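Side-chain contacts in glycosyl hydrolase family 88 (Pedobacter heparinus, PDB 3WIW), which probably removes unsaturated glucuronyl residues from the ends of heparin-derived oligosaccharides by hydrolysis: residues Asp106-Gln109 against Tyr110-Asp113; Asp174-Met177 against Asn178-Tyr181. All coordinates share one frame; numbering follows the deposited sequence.

Contact 1. Residues Asp106-Gln109 against Tyr110-Asp113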
loop_
_atom_site.group_PDB
_atom_site.type_symbol
_atom_site.label_atom_id
_atom_site.label_comp_id
_atom_site.label_asym_id
_atom_site.label_seq_id
_atom_site.Cartn_x
_atom_site.Cartn_y
_atom_site.Cartn_z
ATOM N N ASP A 106 -1.815 -16.020 12.019
ATOM C CA ASP A 106 -2.533 -15.871 13.278
ATOM C C ASP A 106 -1.704 -15.164 14.350
ATOM O O ASP A 106 -2.234 -14.339 15.098
ATOM C CB ASP A 106 -2.959 -17.261 13.751
ATOM C CG ASP A 106 -3.678 -17.229 15.082
ATOM O OD1 ASP A 106 -2.994 -17.263 16.128
ATOM O OD2 ASP A 106 -4.927 -17.153 15.092
ATOM N N THR A 107 -0.407 -15.473 14.425
ATOM C CA THR A 107 0.445 -14.934 15.494
ATOM C C THR A 107 0.567 -13.411 15.469
ATOM O O THR A 107 0.912 -12.794 16.482
ATOM C CB THR A 107 1.873 -15.549 15.502
ATOM O OG1 THR A 107 2.475 -15.398 14.207
ATOM C CG2 THR A 107 1.853 -17.030 15.911
ATOM N N ILE A 108 0.289 -12.798 14.320
ATOM C CA ILE A 108 0.449 -11.350 14.211
ATOM C C ILE A 108 -0.516 -10.591 15.128
ATOM O O ILE A 108 -0.272 -9.452 15.492
ATOM C CB ILE A 108 0.342 -10.872 12.760
ATOM C CG1 ILE A 108 1.325 -11.668 11.898
ATOM C CG2 ILE A 108 0.657 -9.378 12.655
ATOM C CD1 ILE A 108 1.253 -11.280 10.442
ATOM N N GLN A 109 -1.593 -11.246 15.548
ATOM C CA GLN A 109 -2.545 -10.605 16.457
ATOM C C GLN A 109 -1.960 -10.316 17.834
ATOM O O GLN A 109 -2.612 -9.662 18.651
ATOM C CB GLN A 109 -3.788 -11.464 16.619
ATOM C CG GLN A 109 -3.572 -12.685 17.509
ATOM C CD GLN A 109 -4.768 -13.591 17.529
ATOM O OE1 GLN A 109 -5.830 -13.233 18.044
ATOM N NE2 GLN A 109 -4.605 -14.774 16.974
ATOM N N TYR A 110 -0.748 -10.799 18.104
ATOM C CA TYR A 110 -0.100 -10.572 19.402
ATOM C C TYR A 110 1.063 -9.579 19.291
ATOM O O TYR A 110 1.727 -9.287 20.277
ATOM C CB TYR A 110 0.378 -11.898 20.005
ATOM C CG TYR A 110 -0.698 -12.927 20.093
ATOM C CD1 TYR A 110 -1.779 -12.759 20.953
ATOM C CD2 TYR A 110 -0.627 -14.091 19.335
ATOM C CE1 TYR A 110 -2.772 -13.728 21.043
ATOM C CE2 TYR A 110 -1.610 -15.059 19.416
ATOM C CZ TYR A 110 -2.680 -14.863 20.264
ATOM O OH TYR A 110 -3.659 -15.805 20.354
ATOM N N VAL A 111 1.314 -9.066 18.089
ATOM C CA VAL A 111 2.452 -8.179 17.857
ATOM C C VAL A 111 2.145 -6.738 18.280
ATOM O O VAL A 111 1.128 -6.159 17.873
ATOM C CB VAL A 111 2.866 -8.232 16.377
ATOM C CG1 VAL A 111 3.912 -7.158 16.070
ATOM C CG2 VAL A 111 3.397 -9.631 16.037
ATOM N N LYS A 112 3.055 -6.156 19.064
ATOM C CA LYS A 112 2.837 -4.861 19.712
ATOM C C LYS A 112 3.809 -3.766 19.292
ATOM O O LYS A 112 3.598 -2.594 19.622
ATOM C CB LYS A 112 2.897 -5.020 21.227
ATOM C CG LYS A 112 1.814 -5.920 21.761
ATOM C CD LYS A 112 1.978 -6.096 23.258
ATOM C CE LYS A 112 0.917 -7.013 23.827
ATOM N NZ LYS A 112 -0.440 -6.399 23.755
ATOM N N ASP A 113 4.860 -4.135 18.559
ATOM C CA ASP A 113 5.991 -3.217 18.350
ATOM C C ASP A 113 5.989 -2.416 17.052
ATOM O O ASP A 113 6.989 -1.768 16.722
ATOM C CB ASP A 113 7.323 -3.952 18.503
ATOM C CG ASP A 113 7.572 -4.997 17.408
ATOM O OD1 ASP A 113 6.691 -5.246 16.549
ATOM O OD2 ASP A 113 8.682 -5.584 17.414
HETATM O O HOH W 1 -3.665 -17.774 18.706
HETATM O O HOH W 2 -1.260 -7.267 17.004
#

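Contact 2. Residues Asp174-Met177 against Asn178-Tyr181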
loop_
_atom_site.group_PDB
_atom_site.type_symbol
_atom_site.label_atom_id
_atom_site.label_comp_id
_atom_site.label_asym_id
_atom_site.label_seq_id
_atom_site.Cartn_x
_atom_site.Cartn_y
_atom_site.Cartn_z
ATOM N N ASP A 174 4.284 6.247 5.616
ATOM C CA ASP A 174 3.649 4.946 5.346
ATOM C C ASP A 174 2.558 4.628 6.389
ATOM O O ASP A 174 1.634 3.855 6.114
ATOM C CB ASP A 174 4.658 3.788 5.357
ATOM C CG ASP A 174 6.049 4.138 4.802
ATOM O OD1 ASP A 174 6.614 5.220 5.090
ATOM O OD2 ASP A 174 6.622 3.245 4.149
ATOM N N ASN A 175 2.683 5.197 7.589
ATOM C CA ASN A 175 1.752 4.946 8.697
ATOM C C ASN A 175 0.325 5.380 8.304
ATOM O O ASN A 175 -0.643 4.847 8.861
ATOM C CB ASN A 175 2.269 5.666 9.956
ATOM C CG ASN A 175 1.782 5.082 11.300
ATOM O OD1 ASN A 175 2.571 5.063 12.266
ATOM N ND2 ASN A 175 0.518 4.646 11.388
ATOM N N LEU A 176 0.174 6.315 7.357
ATOM C CA LEU A 176 -1.181 6.646 6.873
ATOM C C LEU A 176 -1.933 5.401 6.403
ATOM O O LEU A 176 -3.156 5.301 6.564
ATOM C CB LEU A 176 -1.158 7.693 5.754
ATOM C CG LEU A 176 -0.738 9.097 6.195
ATOM C CD1 LEU A 176 -0.347 9.887 4.948
ATOM C CD2 LEU A 176 -1.858 9.801 6.968
ATOM N N MET A 177 -1.225 4.469 5.767
ATOM C CA MET A 177 -1.889 3.299 5.186
ATOM C C MET A 177 -2.473 2.424 6.274
ATOM O O MET A 177 -3.519 1.802 6.075
ATOM C CB MET A 177 -0.895 2.505 4.341
ATOM C CG MET A 177 -0.311 3.314 3.182
ATOM S SD MET A 177 -1.530 3.761 1.933
ATOM C CE MET A 177 -1.902 2.118 1.291
ATOM N N ASN A 178 -1.778 2.363 7.411
ATOM C CA ASN A 178 -2.198 1.552 8.547
ATOM C C ASN A 178 -3.425 2.105 9.271
ATOM O O ASN A 178 -4.008 1.425 10.090
ATOM C CB ASN A 178 -0.999 1.355 9.465
ATOM C CG ASN A 178 0.013 0.421 8.863
ATOM O OD1 ASN A 178 -0.318 -0.712 8.521
ATOM N ND2 ASN A 178 1.255 0.885 8.705
ATOM N N LEU A 179 -3.821 3.339 8.971
ATOM C CA LEU A 179 -5.040 3.913 9.543
ATOM C C LEU A 179 -6.312 3.217 9.072
ATOM O O LEU A 179 -7.299 3.192 9.808
ATOM C CB LEU A 179 -5.133 5.407 9.251
ATOM C CG LEU A 179 -3.939 6.240 9.707
ATOM C CD1 LEU A 179 -4.234 7.703 9.422
ATOM C CD2 LEU A 179 -3.576 5.983 11.169
ATOM N N GLU A 180 -6.283 2.631 7.869
ATOM C CA GLU A 180 -7.496 2.036 7.301
ATOM C C GLU A 180 -8.041 0.961 8.263
ATOM O O GLU A 180 -9.250 0.874 8.527
ATOM C CB GLU A 180 -7.219 1.449 5.915
ATOM C CG GLU A 180 -8.534 1.057 5.241
ATOM C CD GLU A 180 -8.371 0.489 3.859
ATOM O OE1 GLU A 180 -9.348 -0.081 3.331
ATOM O OE2 GLU A 180 -7.298 0.666 3.269
ATOM N N TYR A 181 -7.124 0.148 8.777
ATOM C CA TYR A 181 -7.434 -0.880 9.759
ATOM C C TYR A 181 -8.195 -0.300 10.951
ATOM O O TYR A 181 -9.238 -0.848 11.361
ATOM C CB TYR A 181 -6.129 -1.501 10.217
ATOM C CG TYR A 181 -6.230 -2.749 11.098
ATOM C CD1 TYR A 181 -7.432 -3.436 11.337
ATOM C CD2 TYR A 181 -5.055 -3.253 11.677
ATOM C CE1 TYR A 181 -7.430 -4.595 12.142
ATOM C CE2 TYR A 181 -5.036 -4.381 12.447
ATOM C CZ TYR A 181 -6.216 -5.053 12.688
ATOM O OH TYR A 181 -6.153 -6.188 13.455
HETATM O O HOH W 3 -4.632 -0.554 7.174
HETATM O O HOH W 4 -4.632 1.295 3.512
#

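Contact 1. Residues Asp106-Gln109 against Tyr110-Asp113
Q109 lies flat against the ring of its neighbour Y110, and the two side chains run the same way. From CB, 3.4 Å from Y110 N, a first torsion of 75° sets CG between backbone N and carbonyl carbon. CG thereby sits over the middle of the ring, 3.5 Å from the Y110 ring centroid and 7° off the normal, a CH-pi contact. The chain then extends: CD comes to 3.7 Å from Y110 CZ, and the amide stacks on the phenol with the two planes 15° apart. At the tip, OE1 takes a hydrogen bond from N143 of helix 138-150, while NE2 turns back to D106 O (3.1 Å), which Q109 N reaches from the opposite face of the carbonyl. Two bonds thus fix the amide's rotation. Water 1, in the ring plane, joins Y110 OH to D106 OD1 at 2.6 and 2.7 Å respectively; water 2 links I108 O to V111 O. In the backbone, Y110 N bonds T107 O and V111 N bonds I108 O. These two direct i to i+3 bonds mark a 3-10 turn, here in the loop joining helices 92-103 and 117-132 of the alpha6/alpha6-barrel.

Contact 2. Residues Asp174-Met177 against Asn178-Tyr181
L176 and L179 meet obliquely on one flank of the turn, CD2 of L176 lying 4.0 Å from CD1 of L179. Both first torsions hold CG beside the backbone N, and L179 leans back over the preceding turn: its CB is 3.3 Å from L176 O, the acceptor for L179 N. Helix 192-208 packs against this pair through T205 on L176 and A202 on L179. The N175 and N178 side chains cross at about a right angle. N178 CG is anti to its own carbonyl carbon (chi1 -72°); OD1 accepts from F119 N of helix 117-132 and ND2 donates to OD1 of D116, the predicted nucleophile just before that helix. Gripped at both ends, this amide probably helps to position that carboxylate. The segment is the start of helix 175-188 in the alpha6/alpha6-barrel of family 88, with the predicted proton donor D174 at its head; D174 OD1 bonds H218 NE2. The turn is loosely bonded, N178 N reaching N175 O only weakly, with an N-H...O angle of 125°. M177 and E180 part company: M177 is bent at chi2 and chi3 and touches W250 and Y253, whereas E180 stays extended. E180 N bonds M177 O only weakly, and water 4 adds a bridge, lying 2.8 Å from that backbone O and 2.7 Å from E180 OE2. M177 O also accepts a hydrogen bond from water 3, which accepts from Y181 N at 3.0 Å and takes up a link missing where the helix kinks.

How the contacts relate
The 106-113 stretch precedes 174-181 in the chain; the centres of the two contacts are 16 Å apart and their nearest atoms about 6 Å, without touching. Contact 1 is peripheral, with its centre about 20 Å from that of the chain, whereas contact 2 is buried, about 9 Å from it. Both contacts pack on helix 117-132: I108 and Y181 each touch L117 and L121. D116, just ahead of that helix, has its side chain about 8 Å from that of V111 and about 3 Å from that of N178. The bound HEPES molecule lies about 3 Å from the D174 side chain but about 11 Å from that of V111.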